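Local atomic coordinates of Cow rumen GH26 endo-mannanase (Metagenome, PDB entry 6UEH), a protein that hydrolyses beta-1,4-linked mannans, probably including galactomannan, as a family 26 endo-mannanase that also carries an accessory CBM6-type domain. Residues A[50-55]-A[109-114]; A[226-231]-A[302-307]; A[364-369]-A[383-388]. One frame throughout, in Å; residues are numbered along the deposited sequence.

Contact 1 (A[50-55]-A[109-114])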
ATOM      1  N   SER A  50       8.626 -16.479 -26.689  1.00 15.03           N
ATOM      2  CA  SER A  50       7.657 -17.059 -25.771  1.00 14.78           C
ATOM      3  C   SER A  50       7.742 -18.575 -25.653  1.00 14.93           C
ATOM      4  O   SER A  50       8.356 -19.249 -26.478  1.00 14.52           O
ATOM      5  CB  SER A  50       6.243 -16.664 -26.198  1.00 14.70           C
ATOM      6  OG  SER A  50       5.949 -17.164 -27.491  1.00 17.11           O
ATOM      7  N   PHE A  51       7.112 -19.091 -24.602  1.00 14.66           N
ATOM      8  CA  PHE A  51       6.971 -20.525 -24.385  1.00 16.24           C
ATOM      9  C   PHE A  51       5.711 -20.778 -23.571  1.00 16.15           C
ATOM     10  O   PHE A  51       5.151 -19.854 -22.975  1.00 14.83           O
ATOM     11  CB  PHE A  51       8.199 -21.102 -23.675  1.00 16.80           C
ATOM     12  CG  PHE A  51       8.405 -20.577 -22.280  1.00 17.06           C
ATOM     13  CD1 PHE A  51       8.949 -19.318 -22.069  1.00 16.23           C
ATOM     14  CD2 PHE A  51       8.079 -21.353 -21.177  1.00 17.99           C
ATOM     15  CE1 PHE A  51       9.149 -18.837 -20.786  1.00 16.62           C
ATOM     16  CE2 PHE A  51       8.277 -20.877 -19.892  1.00 17.93           C
ATOM     17  CZ  PHE A  51       8.810 -19.618 -19.695  1.00 16.35           C
ATOM     18  N   ASN A  52       5.264 -22.027 -23.548  1.00 18.07           N
ATOM     19  CA  ASN A  52       4.047 -22.380 -22.835  1.00 17.36           C
ATOM     20  C   ASN A  52       4.298 -23.106 -21.520  1.00 16.53           C
ATOM     21  O   ASN A  52       5.214 -23.924 -21.408  1.00 15.52           O
ATOM     22  CB  ASN A  52       3.148 -23.241 -23.722  1.00 21.12           C
ATOM     23  CG  ASN A  52       1.974 -23.827 -22.965  1.00 24.64           C
ATOM     24  OD1 ASN A  52       0.996 -23.134 -22.680  1.00 24.90           O
ATOM     25  ND2 ASN A  52       2.066 -25.110 -22.627  1.00 25.95           N
ATOM     26  N   VAL A  53       3.477 -22.785 -20.526  1.00 16.39           N
ATOM     27  CA  VAL A  53       3.407 -23.550 -19.290  1.00 16.75           C
ATOM     28  C   VAL A  53       1.957 -23.941 -19.043  1.00 17.40           C
ATOM     29  O   VAL A  53       1.067 -23.090 -19.068  1.00 18.28           O
ATOM     30  CB  VAL A  53       3.939 -22.760 -18.079  1.00 16.26           C
ATOM     31  CG1 VAL A  53       3.851 -23.610 -16.819  1.00 17.38           C
ATOM     32  CG2 VAL A  53       5.369 -22.315 -18.320  1.00 15.79           C
ATOM     33  N   THR A  54       1.718 -25.228 -18.817  1.00 18.00           N
ATOM     34  CA  THR A  54       0.370 -25.717 -18.556  1.00 18.28           C
ATOM     35  C   THR A  54       0.250 -26.208 -17.118  1.00 19.18           C
ATOM     36  O   THR A  54       1.075 -26.999 -16.656  1.00 20.87           O
ATOM     37  CB  THR A  54      -0.015 -26.850 -19.528  1.00 18.74           C
ATOM     38  OG1 THR A  54       0.079 -26.374 -20.874  1.00 19.08           O
ATOM     39  CG2 THR A  54      -1.437 -27.325 -19.266  1.00 20.00           C
ATOM     40  N   VAL A  55      -0.771 -25.729 -16.409  1.00 17.44           N
ATOM     41  CA  VAL A  55      -0.982 -26.111 -15.013  1.00 18.58           C
ATOM     42  C   VAL A  55      -2.403 -26.625 -14.784  1.00 19.38           C
ATOM     43  O   VAL A  55      -3.326 -26.270 -15.519  1.00 19.63           O
ATOM     44  CB  VAL A  55      -0.709 -24.931 -14.049  1.00 16.07           C
ATOM     45  CG1 VAL A  55       0.726 -24.452 -14.186  1.00 14.73           C
ATOM     46  CG2 VAL A  55      -1.678 -23.788 -14.310  1.00 16.52           C
ATOM     47  N   LYS A 109      -5.364 -21.971 -14.710  1.00 18.53           N
ATOM     48  CA  LYS A 109      -5.718 -23.315 -15.163  1.00 18.99           C
ATOM     49  C   LYS A 109      -5.648 -23.463 -16.681  1.00 19.27           C
ATOM     50  O   LYS A 109      -6.264 -22.696 -17.420  1.00 19.85           O
ATOM     51  CB  LYS A 109      -7.122 -23.674 -14.671  1.00 20.54           C
ATOM     52  CG  LYS A 109      -7.579 -25.071 -15.045  1.00 24.39           C
ATOM     53  CD  LYS A 109      -8.956 -25.362 -14.470  1.00 28.43           C
ATOM     54  CE  LYS A 109      -9.373 -26.800 -14.731  1.00 32.87           C
ATOM     55  NZ  LYS A 109      -8.433 -27.773 -14.107  1.00 35.57           N
ATOM     56  N   GLY A 110      -4.878 -24.445 -17.137  1.00 18.67           N
ATOM     57  CA  GLY A 110      -4.698 -24.667 -18.559  1.00 18.78           C
ATOM     58  C   GLY A 110      -3.413 -24.061 -19.092  1.00 18.35           C
ATOM     59  O   GLY A 110      -2.424 -23.934 -18.370  1.00 16.72           O
ATOM     60  N   ALA A 111      -3.434 -23.679 -20.365  1.00 19.33           N
ATOM     61  CA  ALA A 111      -2.243 -23.182 -21.042  1.00 18.17           C
ATOM     62  C   ALA A 111      -1.933 -21.735 -20.672  1.00 17.41           C
ATOM     63  O   ALA A 111      -2.835 -20.910 -20.525  1.00 18.33           O
ATOM     64  CB  ALA A 111      -2.408 -23.317 -22.551  1.00 19.10           C
ATOM     65  N   ASN A 112      -0.648 -21.438 -20.517  1.00 16.11           N
ATOM     66  CA  ASN A 112      -0.197 -20.080 -20.240  1.00 15.70           C
ATOM     67  C   ASN A 112       0.963 -19.699 -21.149  1.00 17.08           C
ATOM     68  O   ASN A 112       2.019 -20.330 -21.116  1.00 17.65           O
ATOM     69  CB  ASN A 112       0.223 -19.930 -18.775  1.00 16.08           C
ATOM     70  CG  ASN A 112      -0.939 -20.082 -17.813  1.00 16.63           C
ATOM     71  OD1 ASN A 112      -1.539 -19.095 -17.384  1.00 17.46           O
ATOM     72  ND2 ASN A 112      -1.265 -21.325 -17.469  1.00 15.56           N
ATOM     73  N   LYS A 113       0.765 -18.670 -21.967  1.00 16.70           N
ATOM     74  CA  LYS A 113       1.846 -18.179 -22.807  1.00 16.69           C
ATOM     75  C   LYS A 113       2.706 -17.213 -22.010  1.00 16.76           C
ATOM     76  O   LYS A 113       2.258 -16.128 -21.647  1.00 18.66           O
ATOM     77  CB  LYS A 113       1.303 -17.499 -24.064  1.00 17.04           C
ATOM     78  CG  LYS A 113       2.390 -17.037 -25.027  1.00 16.57           C
ATOM     79  CD  LYS A 113       1.793 -16.431 -26.291  1.00 17.97           C
ATOM     80  CE  LYS A 113       2.871 -16.133 -27.322  1.00 18.81           C
ATOM     81  NZ  LYS A 113       2.310 -15.552 -28.572  1.00 16.54           N
ATOM     82  N   VAL A 114       3.936 -17.619 -21.720  1.00 17.10           N
ATOM     83  CA  VAL A 114       4.881 -16.742 -21.046  1.00 15.11           C
ATOM     84  C   VAL A 114       5.766 -16.071 -22.085  1.00 15.56           C
ATOM     85  O   VAL A 114       6.478 -16.746 -22.829  1.00 14.93           O
ATOM     86  CB  VAL A 114       5.752 -17.507 -20.035  1.00 14.41           C
ATOM     87  CG1 VAL A 114       6.647 -16.538 -19.270  1.00 15.03           C
ATOM     88  CG2 VAL A 114       4.872 -18.303 -19.079  1.00 12.87           C
TER
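V114, with the largest area buried between the two strands, lies side by side with F51: its CB stands over one face of the F51 ring, 4.0 Å from the centroid and offset toward the rim, and V114 CG1 meets F51 CE1 at 3.7 Å. F51 CG sits between its own backbone N and carbonyl carbon (chi1 65°), which lays the ring along the valine. Main-chain bonds fix the pair, V114 N to F51 O at 2.8 Å and F51 N to V114 O at 3.0 Å. With an alanine at F51, V114 would probably lose the cover over its CB and CG1, leaving a gap toward Y10 and I12, which the ring also touches. Further along, V53 N gives N112 O a straight bond (2.9 Å, 168°), while N112 ND2 adds a weak one to V53 O at 3.3 Å; the stronger partner of that amide is N108 O. V55 CG2 rests 4.0 Å from N112 ND2. The strands are antiparallel, their short-segment axes 150° apart. F51, V53, V55, N112 and V114 share the face turned to strands 10-13, 59-69 and 97-107, the two-sheet packing of a CBM6 beta-sandwich.

Contact 2 (A[226-231]-A[302-307])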
ATOM      1  N   GLU A 226     -15.847   3.841  22.400  1.00 18.97           N
ATOM      2  CA  GLU A 226     -16.989   2.944  22.285  1.00 20.16           C
ATOM      3  C   GLU A 226     -16.638   1.723  21.438  1.00 17.89           C
ATOM      4  O   GLU A 226     -16.921   0.589  21.823  1.00 18.32           O
ATOM      5  CB  GLU A 226     -18.189   3.684  21.684  1.00 23.42           C
ATOM      6  CG  GLU A 226     -19.537   3.009  21.907  1.00 29.17           C
ATOM      7  CD  GLU A 226     -19.820   1.900  20.912  1.00 32.17           C
ATOM      8  OE1 GLU A 226     -19.208   1.901  19.822  1.00 32.13           O
ATOM      9  OE2 GLU A 226     -20.658   1.026  21.222  1.00 34.28           O
ATOM     10  N   TRP A 227     -16.012   1.963  20.291  1.00 15.72           N
ATOM     11  CA  TRP A 227     -15.669   0.889  19.364  1.00 14.87           C
ATOM     12  C   TRP A 227     -14.716  -0.117  19.999  1.00 17.85           C
ATOM     13  O   TRP A 227     -14.927  -1.327  19.912  1.00 14.76           O
ATOM     14  CB  TRP A 227     -15.047   1.462  18.087  1.00 15.14           C
ATOM     15  CG  TRP A 227     -14.799   0.428  17.028  1.00 15.51           C
ATOM     16  CD1 TRP A 227     -13.595  -0.113  16.669  1.00 15.08           C
ATOM     17  CD2 TRP A 227     -15.783  -0.200  16.200  1.00 15.70           C
ATOM     18  NE1 TRP A 227     -13.771  -1.036  15.666  1.00 14.95           N
ATOM     19  CE2 TRP A 227     -15.107  -1.110  15.362  1.00 16.23           C
ATOM     20  CE3 TRP A 227     -17.172  -0.084  16.085  1.00 16.26           C
ATOM     21  CZ2 TRP A 227     -15.769  -1.890  14.418  1.00 18.22           C
ATOM     22  CZ3 TRP A 227     -17.829  -0.861  15.150  1.00 17.39           C
ATOM     23  CH2 TRP A 227     -17.126  -1.752  14.329  1.00 19.75           C
ATOM     24  N   VAL A 228     -13.675   0.389  20.650  1.00 17.70           N
ATOM     25  CA  VAL A 228     -12.642  -0.469  21.217  1.00 17.12           C
ATOM     26  C   VAL A 228     -13.065  -1.089  22.546  1.00 18.44           C
ATOM     27  O   VAL A 228     -13.042  -2.309  22.701  1.00 18.66           O
ATOM     28  CB  VAL A 228     -11.326   0.308  21.427  1.00 16.30           C
ATOM     29  CG1 VAL A 228     -10.308  -0.554  22.160  1.00 17.57           C
ATOM     30  CG2 VAL A 228     -10.770   0.785  20.091  1.00 14.63           C
ATOM     31  N   LYS A 229     -13.459  -0.247  23.495  1.00 19.71           N
ATOM     32  CA  LYS A 229     -13.693  -0.696  24.864  1.00 22.77           C
ATOM     33  C   LYS A 229     -15.040  -1.391  25.059  1.00 23.49           C
ATOM     34  O   LYS A 229     -15.183  -2.231  25.946  1.00 24.64           O
ATOM     35  CB  LYS A 229     -13.581   0.490  25.828  1.00 26.65           C
ATOM     36  CG  LYS A 229     -12.230   1.193  25.784  1.00 29.17           C
ATOM     37  CD  LYS A 229     -11.156   0.415  26.536  1.00 32.71           C
ATOM     38  CE  LYS A 229     -11.266   0.639  28.038  1.00 36.91           C
ATOM     39  NZ  LYS A 229     -10.233  -0.112  28.805  1.00 39.54           N
ATOM     40  N   GLU A 230     -16.027  -1.049  24.237  1.00 23.49           N
ATOM     41  CA  GLU A 230     -17.362  -1.610  24.418  1.00 26.40           C
ATOM     42  C   GLU A 230     -17.732  -2.647  23.358  1.00 24.50           C
ATOM     43  O   GLU A 230     -18.468  -3.589  23.646  1.00 24.01           O
ATOM     44  CB  GLU A 230     -18.408  -0.493  24.444  1.00 32.00           C
ATOM     45  CG  GLU A 230     -18.293   0.411  25.665  1.00 37.54           C
ATOM     46  CD  GLU A 230     -19.441   1.393  25.785  1.00 43.72           C
ATOM     47  OE1 GLU A 230     -20.139   1.626  24.775  1.00 45.14           O
ATOM     48  OE2 GLU A 230     -19.645   1.932  26.894  1.00 47.21           O
ATOM     49  N   ARG A 231     -17.222  -2.489  22.142  1.00 22.37           N
ATOM     50  CA  ARG A 231     -17.538  -3.439  21.078  1.00 24.71           C
ATOM     51  C   ARG A 231     -16.386  -4.392  20.774  1.00 23.53           C
ATOM     52  O   ARG A 231     -16.550  -5.348  20.015  1.00 25.03           O
ATOM     53  CB  ARG A 231     -17.951  -2.698  19.808  1.00 25.80           C
ATOM     54  CG  ARG A 231     -19.276  -1.976  19.943  1.00 29.25           C
ATOM     55  CD  ARG A 231     -19.976  -1.854  18.605  1.00 30.66           C
ATOM     56  NE  ARG A 231     -20.081  -0.465  18.172  1.00 30.72           N
ATOM     57  CZ  ARG A 231     -20.733  -0.075  17.083  1.00 32.12           C
ATOM     58  NH1 ARG A 231     -20.780   1.211  16.763  1.00 32.44           N
ATOM     59  NH2 ARG A 231     -21.339  -0.973  16.315  1.00 32.45           N
ATOM     60  N   GLU A 302      -7.583   6.160  28.840  1.00 18.90           N
ATOM     61  CA  GLU A 302      -8.549   5.070  28.920  1.00 21.81           C
ATOM     62  C   GLU A 302      -7.983   3.782  28.325  1.00 21.42           C
ATOM     63  O   GLU A 302      -8.729   2.849  28.022  1.00 20.96           O
ATOM     64  CB  GLU A 302      -9.847   5.456  28.207  1.00 23.94           C
ATOM     65  CG  GLU A 302     -10.455   6.776  28.682  1.00 25.20           C
ATOM     66  CD  GLU A 302     -11.063   6.693  30.072  1.00 29.70           C
ATOM     67  OE1 GLU A 302     -11.259   5.567  30.577  1.00 30.43           O
ATOM     68  OE2 GLU A 302     -11.354   7.762  30.656  1.00 31.42           O
ATOM     69  N   LYS A 303      -6.661   3.748  28.161  1.00 20.44           N
ATOM     70  CA  LYS A 303      -5.938   2.564  27.694  1.00 22.04           C
ATOM     71  C   LYS A 303      -6.431   2.076  26.334  1.00 21.65           C
ATOM     72  O   LYS A 303      -6.625   0.876  26.124  1.00 18.52           O
ATOM     73  CB  LYS A 303      -6.042   1.433  28.723  1.00 25.82           C
ATOM     74  CG  LYS A 303      -5.431   1.777  30.070  1.00 28.67           C
ATOM     75  CD  LYS A 303      -5.494   0.599  31.028  1.00 33.44           C
ATOM     76  CE  LYS A 303      -4.795   0.927  32.338  1.00 36.19           C
ATOM     77  NZ  LYS A 303      -3.372   1.320  32.112  1.00 37.55           N
ATOM     78  N   VAL A 304      -6.625   3.014  25.414  1.00 19.09           N
ATOM     79  CA  VAL A 304      -7.072   2.686  24.067  1.00 18.16           C
ATOM     80  C   VAL A 304      -5.944   2.865  23.059  1.00 16.29           C
ATOM     81  O   VAL A 304      -5.452   3.977  22.861  1.00 14.69           O
ATOM     82  CB  VAL A 304      -8.268   3.555  23.635  1.00 16.84           C
ATOM     83  CG1 VAL A 304      -8.644   3.250  22.195  1.00 15.79           C
ATOM     84  CG2 VAL A 304      -9.455   3.324  24.559  1.00 17.45           C
ATOM     85  N   PRO A 305      -5.525   1.760  22.426  1.00 16.19           N
ATOM     86  CA  PRO A 305      -4.520   1.795  21.362  1.00 15.89           C
ATOM     87  C   PRO A 305      -5.146   2.256  20.050  1.00 15.68           C
ATOM     88  O   PRO A 305      -6.353   2.099  19.864  1.00 16.18           O
ATOM     89  CB  PRO A 305      -4.054   0.343  21.275  1.00 16.45           C
ATOM     90  CG  PRO A 305      -5.263  -0.438  21.665  1.00 18.23           C
ATOM     91  CD  PRO A 305      -5.965   0.385  22.720  1.00 16.59           C
ATOM     92  N   LEU A 306      -4.332   2.808  19.157  1.00 15.41           N
ATOM     93  CA  LEU A 306      -4.836   3.359  17.905  1.00 14.38           C
ATOM     94  C   LEU A 306      -3.848   3.157  16.759  1.00 13.90           C
ATOM     95  O   LEU A 306      -2.667   3.468  16.888  1.00 13.48           O
ATOM     96  CB  LEU A 306      -5.141   4.854  18.071  1.00 15.95           C
ATOM     97  CG  LEU A 306      -5.669   5.620  16.858  1.00 16.43           C
ATOM     98  CD1 LEU A 306      -7.079   5.161  16.505  1.00 16.20           C
ATOM     99  CD2 LEU A 306      -5.629   7.122  17.113  1.00 17.22           C
ATOM    100  N   ILE A 307      -4.332   2.631  15.638  1.00 14.09           N
ATOM    101  CA  ILE A 307      -3.535   2.630  14.417  1.00 13.92           C
ATOM    102  C   ILE A 307      -3.605   4.036  13.829  1.00 14.16           C
ATOM    103  O   ILE A 307      -4.558   4.386  13.132  1.00 15.29           O
ATOM    104  CB  ILE A 307      -4.030   1.589  13.396  1.00 14.92           C
ATOM    105  CG1 ILE A 307      -4.055   0.195  14.032  1.00 16.33           C
ATOM    106  CG2 ILE A 307      -3.148   1.599  12.150  1.00 14.04           C
ATOM    107  CD1 ILE A 307      -4.702  -0.867  13.172  1.00 18.51           C
TER
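The packing of V228 and K229 on V304 belongs to the outer layer of a (beta/alpha)8 barrel, where helix 220-230 meets the turn leading from helix 280-301 into strand 306-309. That turn is a Schellman motif closing helix 280-301: K303, at positive phi, occupies its C-prime position, with V304 N bonded to L299 O. V304 then spreads its two methyls over two helix residues. Its CG1, anti to the backbone N (chi1 176°), reaches V228 CG2 at 3.9 Å, and its CG2 meets K229 CG at 3.7 Å. K229 bends at chi2 and chi3, curling its aliphatic chain past V304 until CE lies 3.4 Å from E302 O; K229 NZ makes a weak hydrogen bond to the same carbonyl oxygen, also at 3.4 Å. The E302 carboxylate is a more distant counter-charge, its OE1 6.0 Å from K229 NZ. Within 226-231, R231 NE makes a salt bridge to E226 OE1 (3.0 Å), 8° out of the guanidinium plane; W227 CZ3 covers one face of that group, and R231 NH1 also forms a salt bridge with E186 OE2. V228 also touches A235 of strand 234-238, W227 turns to R203 and F205 of strand 202-206, and P305 packs on E153 and L157 of helix 152-164, so the contact bridges helix 220-230 and the entrance to strand 306-309.

Contact 3 (A[364-369]-A[383-388])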
ATOM      1  N   TYR A 364       3.456   4.838  -1.795  1.00 18.72           N
ATOM      2  CA  TYR A 364       2.975   4.436  -3.107  1.00 21.23           C
ATOM      3  C   TYR A 364       4.037   3.585  -3.793  1.00 22.25           C
ATOM      4  O   TYR A 364       5.132   3.408  -3.265  1.00 22.85           O
ATOM      5  CB  TYR A 364       2.607   5.659  -3.947  1.00 22.63           C
ATOM      6  CG  TYR A 364       1.312   6.297  -3.502  1.00 21.92           C
ATOM      7  CD1 TYR A 364       0.092   5.852  -3.995  1.00 21.94           C
ATOM      8  CD2 TYR A 364       1.306   7.328  -2.570  1.00 22.11           C
ATOM      9  CE1 TYR A 364      -1.097   6.425  -3.583  1.00 21.91           C
ATOM     10  CE2 TYR A 364       0.122   7.909  -2.155  1.00 22.25           C
ATOM     11  CZ  TYR A 364      -1.076   7.453  -2.663  1.00 22.84           C
ATOM     12  OH  TYR A 364      -2.257   8.025  -2.251  1.00 23.48           O
ATOM     13  N   ALA A 365       3.705   3.045  -4.959  1.00 22.29           N
ATOM     14  CA  ALA A 365       4.622   2.160  -5.663  1.00 23.74           C
ATOM     15  C   ALA A 365       4.794   2.578  -7.118  1.00 24.86           C
ATOM     16  O   ALA A 365       4.998   1.733  -7.989  1.00 25.64           O
ATOM     17  CB  ALA A 365       4.133   0.725  -5.581  1.00 24.49           C
ATOM     18  N   TRP A 366       4.712   3.881  -7.375  1.00 20.59           N
ATOM     19  CA  TRP A 366       4.821   4.400  -8.736  1.00 22.98           C
ATOM     20  C   TRP A 366       6.182   4.093  -9.353  1.00 24.83           C
ATOM     21  O   TRP A 366       6.277   3.718 -10.521  1.00 25.52           O
ATOM     22  CB  TRP A 366       4.585   5.915  -8.764  1.00 23.93           C
ATOM     23  CG  TRP A 366       3.334   6.370  -8.078  1.00 23.98           C
ATOM     24  CD1 TRP A 366       3.241   7.296  -7.078  1.00 23.68           C
ATOM     25  CD2 TRP A 366       1.995   5.930  -8.341  1.00 24.79           C
ATOM     26  NE1 TRP A 366       1.930   7.458  -6.703  1.00 24.41           N
ATOM     27  CE2 TRP A 366       1.145   6.630  -7.462  1.00 24.71           C
ATOM     28  CE3 TRP A 366       1.432   5.011  -9.235  1.00 25.50           C
ATOM     29  CZ2 TRP A 366      -0.235   6.442  -7.450  1.00 25.51           C
ATOM     30  CZ3 TRP A 366       0.061   4.824  -9.219  1.00 25.47           C
ATOM     31  CH2 TRP A 366      -0.757   5.536  -8.332  1.00 25.22           C
ATOM     32  N   SER A 367       7.231   4.260  -8.555  1.00 25.43           N
ATOM     33  CA  SER A 367       8.598   4.086  -9.020  1.00 25.35           C
ATOM     34  C   SER A 367       9.479   3.735  -7.825  1.00 25.78           C
ATOM     35  O   SER A 367       9.020   3.811  -6.687  1.00 25.87           O
ATOM     36  CB  SER A 367       9.092   5.361  -9.712  1.00 25.34           C
ATOM     37  OG  SER A 367       9.333   6.392  -8.771  1.00 23.51           O
ATOM     38  N   PRO A 368      10.739   3.333  -8.070  1.00 26.27           N
ATOM     39  CA  PRO A 368      11.648   3.110  -6.940  1.00 25.83           C
ATOM     40  C   PRO A 368      11.806   4.334  -6.035  1.00 24.28           C
ATOM     41  O   PRO A 368      12.033   4.174  -4.835  1.00 23.28           O
ATOM     42  CB  PRO A 368      12.973   2.770  -7.626  1.00 28.18           C
ATOM     43  CG  PRO A 368      12.565   2.135  -8.905  1.00 28.75           C
ATOM     44  CD  PRO A 368      11.316   2.851  -9.340  1.00 28.29           C
ATOM     45  N   ASP A 369      11.674   5.532  -6.599  1.00 23.44           N
ATOM     46  CA  ASP A 369      11.830   6.769  -5.834  1.00 24.06           C
ATOM     47  C   ASP A 369      10.699   6.994  -4.832  1.00 22.20           C
ATOM     48  O   ASP A 369      10.790   7.876  -3.975  1.00 21.73           O
ATOM     49  CB  ASP A 369      11.923   7.973  -6.774  1.00 26.71           C
ATOM     50  CG  ASP A 369      13.257   8.054  -7.492  1.00 30.96           C
ATOM     51  OD1 ASP A 369      14.223   7.402  -7.039  1.00 30.92           O
ATOM     52  OD2 ASP A 369      13.342   8.781  -8.505  1.00 33.51           O
ATOM     53  N   ILE A 383       2.922  -0.055   7.056  1.00 18.07           N
ATOM     54  CA  ILE A 383       2.801   0.615   5.768  1.00 17.61           C
ATOM     55  C   ILE A 383       1.376   0.506   5.242  1.00 17.53           C
ATOM     56  O   ILE A 383       0.819  -0.586   5.155  1.00 18.18           O
ATOM     57  CB  ILE A 383       3.766   0.026   4.718  1.00 17.63           C
ATOM     58  CG1 ILE A 383       5.209   0.091   5.220  1.00 17.70           C
ATOM     59  CG2 ILE A 383       3.624   0.766   3.393  1.00 17.08           C
ATOM     60  CD1 ILE A 383       5.700   1.492   5.475  1.00 16.05           C
ATOM     61  N   GLY A 384       0.786   1.643   4.890  1.00 16.20           N
ATOM     62  CA  GLY A 384      -0.548   1.647   4.322  1.00 14.14           C
ATOM     63  C   GLY A 384      -0.523   1.951   2.839  1.00 15.11           C
ATOM     64  O   GLY A 384       0.310   2.724   2.372  1.00 15.16           O
ATOM     65  N   TYR A 385      -1.424   1.327   2.089  1.00 15.31           N
ATOM     66  CA  TYR A 385      -1.595   1.671   0.684  1.00 15.84           C
ATOM     67  C   TYR A 385      -3.048   2.046   0.430  1.00 16.80           C
ATOM     68  O   TYR A 385      -3.962   1.304   0.789  1.00 16.93           O
ATOM     69  CB  TYR A 385      -1.170   0.522  -0.238  1.00 14.05           C
ATOM     70  CG  TYR A 385      -1.208   0.919  -1.698  1.00 15.08           C
ATOM     71  CD1 TYR A 385      -0.231   1.751  -2.232  1.00 14.87           C
ATOM     72  CD2 TYR A 385      -2.230   0.489  -2.535  1.00 15.76           C
ATOM     73  CE1 TYR A 385      -0.262   2.135  -3.558  1.00 15.22           C
ATOM     74  CE2 TYR A 385      -2.271   0.869  -3.868  1.00 16.81           C
ATOM     75  CZ  TYR A 385      -1.282   1.694  -4.371  1.00 17.41           C
ATOM     76  OH  TYR A 385      -1.311   2.083  -5.691  1.00 19.41           O
ATOM     77  N   ASP A 386      -3.258   3.212  -0.171  1.00 14.04           N
ATOM     78  CA  ASP A 386      -4.603   3.667  -0.487  1.00 17.74           C
ATOM     79  C   ASP A 386      -4.917   3.363  -1.945  1.00 19.23           C
ATOM     80  O   ASP A 386      -4.418   4.028  -2.855  1.00 14.55           O
ATOM     81  CB  ASP A 386      -4.747   5.157  -0.181  1.00 14.40           C
ATOM     82  CG  ASP A 386      -4.721   5.442   1.310  1.00 14.88           C
ATOM     83  OD1 ASP A 386      -4.364   4.533   2.090  1.00 14.11           O
ATOM     84  OD2 ASP A 386      -5.061   6.570   1.708  1.00 14.68           O
ATOM     85  N   LYS A 387      -5.743   2.342  -2.154  1.00 18.31           N
ATOM     86  CA  LYS A 387      -5.976   1.787  -3.481  1.00 17.03           C
ATOM     87  C   LYS A 387      -7.298   2.236  -4.086  1.00 17.88           C
ATOM     88  O   LYS A 387      -8.354   1.681  -3.781  1.00 17.10           O
ATOM     89  CB  LYS A 387      -5.937   0.260  -3.428  1.00 16.34           C
ATOM     90  CG  LYS A 387      -6.158  -0.410  -4.776  1.00 14.40           C
ATOM     91  CD  LYS A 387      -6.654  -1.834  -4.608  1.00 14.34           C
ATOM     92  CE  LYS A 387      -8.010  -1.861  -3.923  1.00 18.66           C
ATOM     93  NZ  LYS A 387      -9.041  -1.117  -4.706  1.00 18.91           N
ATOM     94  N   TYR A 388      -7.236   3.236  -4.956  1.00 17.03           N
ATOM     95  CA  TYR A 388      -8.413   3.673  -5.690  1.00 17.33           C
ATOM     96  C   TYR A 388      -8.215   3.379  -7.169  1.00 17.67           C
ATOM     97  O   TYR A 388      -7.601   4.163  -7.888  1.00 17.55           O
ATOM     98  CB  TYR A 388      -8.677   5.159  -5.451  1.00 19.16           C
ATOM     99  CG  TYR A 388      -9.125   5.469  -4.039  1.00 17.77           C
ATOM    100  CD1 TYR A 388     -10.468   5.412  -3.693  1.00 17.79           C
ATOM    101  CD2 TYR A 388      -8.207   5.814  -3.054  1.00 16.52           C
ATOM    102  CE1 TYR A 388     -10.890   5.695  -2.407  1.00 18.00           C
ATOM    103  CE2 TYR A 388      -8.622   6.098  -1.760  1.00 16.15           C
ATOM    104  CZ  TYR A 388      -9.965   6.034  -1.443  1.00 16.26           C
ATOM    105  OH  TYR A 388     -10.391   6.316  -0.163  1.00 16.29           O
TER
HETATM  106  O   HOH W   1      -4.462   7.015  -3.341  1.00 20.53           O
HETATM  107  O   HOH W   2       1.102   3.048  -6.529  1.00 20.97           O
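Apolar contact between Y364 and Y385 forms the centre of this buried meeting. Y364 CD1 approaches Y385 CE1 at 3.8 Å, and the ring centroids lie 5.7 Å apart with the planes at 72°, an oblique aromatic pair. The first torsions bring the two together: Y385 CG is anti to its backbone N (chi1 -174°), whereas Y364 CG is anti to its carbonyl carbon (chi1 -74°), and the two side chains cross at about a right angle. Y364 CA lies in the plane of the Y385 ring, at its edge, 4.0 Å from Y385 CE1.

Hydrogen bonding between the segments is left to two waters. One stands 2.7 Å from Y364 OH and donates to D386 O at 3.0 Å, joining the end of the ring to the strand backbone. The other accepts from A365 N at 3.0 Å and lies 2.7 Å from Y385 OH, fastening the second phenol to the loop. This second water also sits above one face of the W366 ring, offset toward its rim, while both waters lie in the plane of the Y364 ring at its edge.

Polar partners hold the strand side. D386 OD1 takes a hydrogen bond from N362 ND2, and D386 OD2 forms a salt bridge with R309 NH1, so both carboxylate oxygens are gripped and its rotation is fixed.

On the loop side, W366 NE1 is anchored on G316 O, and Y364 also touches E313 and W326.

An acetate ion, probably from the crystallisation liquor, lies about 5 Å from the D386 side chain and may mark a pocket. The end of strand 382-387 packed against the loop that follows strand 357-362 is characteristic of the carboxyl-terminal rim of a TIM barrel, where family 26 hydrolases carry their active-site cleft.

The three contacts follow one another along the chain, each closing before the next opens. Contact 1 lies in the CBM6 range, contacts 2 and 3 in the family 26 range, where both reach the same eight-stranded parallel sheet. Contact 2 joins helix 220-230 to the lead-in of strand 306-309 and contact 3 lies at the carboxyl-terminal end of strand 382-387, with strand 357-362 between these strands; their centres are 29 Å apart, their nearest atoms about 8 Å. Contact 1 is about 50 Å from contact 2 and 30 Å from contact 3, centre to centre, and lies across the chain's centre from contact 2. The chain thus pairs an antiparallel accessory module with a separate barrel.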